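Local atomic coordinates of adhesion and penetration protein autotransporter (Haemophilus influenzae, PDB entry 3SYJ), a protein that promotes bacterial aggregation and adherence to and invasion of host cells, and probably acts as a serine protease. Residues Val71-Gly76 against Gly216-Pro221. Sequence-based numbering, arbitrary orientation.
Sequences VAHNVG and GDSGSP
Val-71 and Gly-219 bring the two loops together, their CA atoms 4.6 Å apart. Val-71 to Asn-74 form a type I turn, Asp-217 to Ser-220 a type II turn; the second is closed at Asp-217 O, which accepts both Ser-220 N and, at 2.8 Å, Ser-220 OG. CG2 of Val-71 lies 3.6 Å from Gly-219 N and also lies over one face of the His-73 ring, toward its rim. Asn-74 ND2 gives Ser-218 O a nearly straight bond (3.0 Å, 170°) within its own amide plane but above that of the carbonyl. With CG between its backbone N and carbonyl carbon (chi1 86°), His-73 swings its imidazole to Ser-218: NE2 comes within 3.2 Å of Ser-218 CB, oblique to the ring, and Ser-218 OG sits at the ring edge, in plane, 3.4 Å from NE2. On its other nitrogen, ND1, the ring is hydrogen-bonded to Asp-115. The Asn-74 bond and the Val-71 contact tie the serine loop to the histidine loop. Ser-218 is the probable nucleophile of this S6-family protease domain, within a GDSGS sequence characteristic of chymotrypsin-like enzymes, so the arrangement is consistent with a Ser-His-Asp catalytic triad.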
loop_
_atom_site.group_PDB
_atom_site.type_symbol
_atom_site.label_atom_id
_atom_site.label_comp_id
_atom_site.label_asym_id
_atom_site.label_seq_id
_atom_site.Cartn_x
_atom_site.Cartn_y
_atom_site.Cartn_z
ATOM N N VAL A 71 0.925 -70.333 -23.351
ATOM C CA VAL A 71 0.655 -71.631 -23.972
ATOM C C VAL A 71 1.813 -72.609 -23.724
ATOM O O VAL A 71 2.980 -72.209 -23.667
ATOM C CB VAL A 71 0.361 -71.521 -25.514
ATOM C CG1 VAL A 71 -1.002 -70.880 -25.775
ATOM C CG2 VAL A 71 1.470 -70.765 -26.240
ATOM N N ALA A 72 1.482 -73.889 -23.576
ATOM C CA ALA A 72 2.493 -74.926 -23.389
ATOM C C ALA A 72 3.486 -74.999 -24.543
ATOM O O ALA A 72 4.666 -75.293 -24.334
ATOM C CB ALA A 72 1.835 -76.284 -23.181
ATOM N N HIS A 73 3.024 -74.739 -25.765
ATOM C CA HIS A 73 3.900 -74.910 -26.919
ATOM C C HIS A 73 5.010 -73.863 -26.974
ATOM O O HIS A 73 5.961 -73.993 -27.741
ATOM C CB HIS A 73 3.118 -75.061 -28.246
ATOM C CG HIS A 73 2.743 -73.770 -28.910
ATOM N ND1 HIS A 73 1.435 -73.341 -29.013
ATOM C CD2 HIS A 73 3.493 -72.842 -29.552
ATOM C CE1 HIS A 73 1.399 -72.195 -29.669
ATOM N NE2 HIS A 73 2.635 -71.866 -30.001
ATOM N N ASN A 74 4.904 -72.838 -26.138
ATOM C CA ASN A 74 6.026 -71.932 -25.937
ATOM C C ASN A 74 7.037 -72.645 -25.059
ATOM O O ASN A 74 7.104 -72.409 -23.847
ATOM C CB ASN A 74 5.575 -70.631 -25.274
ATOM C CG ASN A 74 4.906 -69.680 -26.249
ATOM O OD1 ASN A 74 5.169 -69.720 -27.449
ATOM N ND2 ASN A 74 4.042 -68.816 -25.735
ATOM N N VAL A 75 7.823 -73.521 -25.679
ATOM C CA VAL A 75 8.646 -74.475 -24.945
ATOM C C VAL A 75 10.067 -73.995 -24.695
ATOM O O VAL A 75 10.845 -74.688 -24.046
ATOM C CB VAL A 75 8.716 -75.835 -25.689
ATOM C CG1 VAL A 75 7.341 -76.455 -25.792
ATOM C CG2 VAL A 75 9.332 -75.651 -27.068
ATOM N N GLY A 76 10.404 -72.812 -25.195
ATOM C CA GLY A 76 11.776 -72.336 -25.133
ATOM C C GLY A 76 12.147 -71.322 -24.057
ATOM O O GLY A 76 13.263 -71.364 -23.527
ATOM N N GLY A 216 4.154 -65.986 -33.492
ATOM C CA GLY A 216 4.933 -65.401 -32.417
ATOM C C GLY A 216 4.059 -64.790 -31.345
ATOM O O GLY A 216 4.534 -64.450 -30.262
ATOM N N ASP A 217 2.775 -64.652 -31.654
ATOM C CA ASP A 217 1.819 -64.073 -30.725
ATOM C C ASP A 217 1.164 -65.146 -29.875
ATOM O O ASP A 217 0.400 -64.826 -28.962
ATOM C CB ASP A 217 0.753 -63.279 -31.481
ATOM C CG ASP A 217 1.222 -61.878 -31.854
ATOM O OD1 ASP A 217 1.663 -61.133 -30.946
ATOM O OD2 ASP A 217 1.138 -61.514 -33.050
ATOM N N SER A 218 1.452 -66.415 -30.171
ATOM C CA SER A 218 0.884 -67.521 -29.394
ATOM C C SER A 218 1.273 -67.366 -27.932
ATOM O O SER A 218 2.434 -67.131 -27.612
ATOM C CB SER A 218 1.371 -68.880 -29.908
ATOM O OG SER A 218 0.840 -69.173 -31.189
ATOM N N GLY A 219 0.296 -67.494 -27.043
ATOM C CA GLY A 219 0.551 -67.346 -25.625
ATOM C C GLY A 219 0.247 -65.949 -25.130
ATOM O O GLY A 219 -0.108 -65.772 -23.962
ATOM N N SER A 220 0.380 -64.960 -26.013
ATOM C CA SER A 220 0.093 -63.569 -25.658
ATOM C C SER A 220 -1.318 -63.449 -25.092
ATOM O O SER A 220 -2.204 -64.213 -25.469
ATOM C CB SER A 220 0.269 -62.639 -26.870
ATOM O OG SER A 220 -0.861 -62.711 -27.727
ATOM N N PRO A 221 -1.531 -62.478 -24.191
ATOM C CA PRO A 221 -2.772 -62.389 -23.425
ATOM C C PRO A 221 -3.855 -61.564 -24.103
ATOM O O PRO A 221 -3.580 -60.651 -24.875
ATOM C CB PRO A 221 -2.339 -61.649 -22.154
ATOM C CG PRO A 221 -0.971 -61.081 -22.443
ATOM C CD PRO A 221 -0.621 -61.371 -23.860
HETATM O O HOH W 1 4.995 -67.591 -28.791
#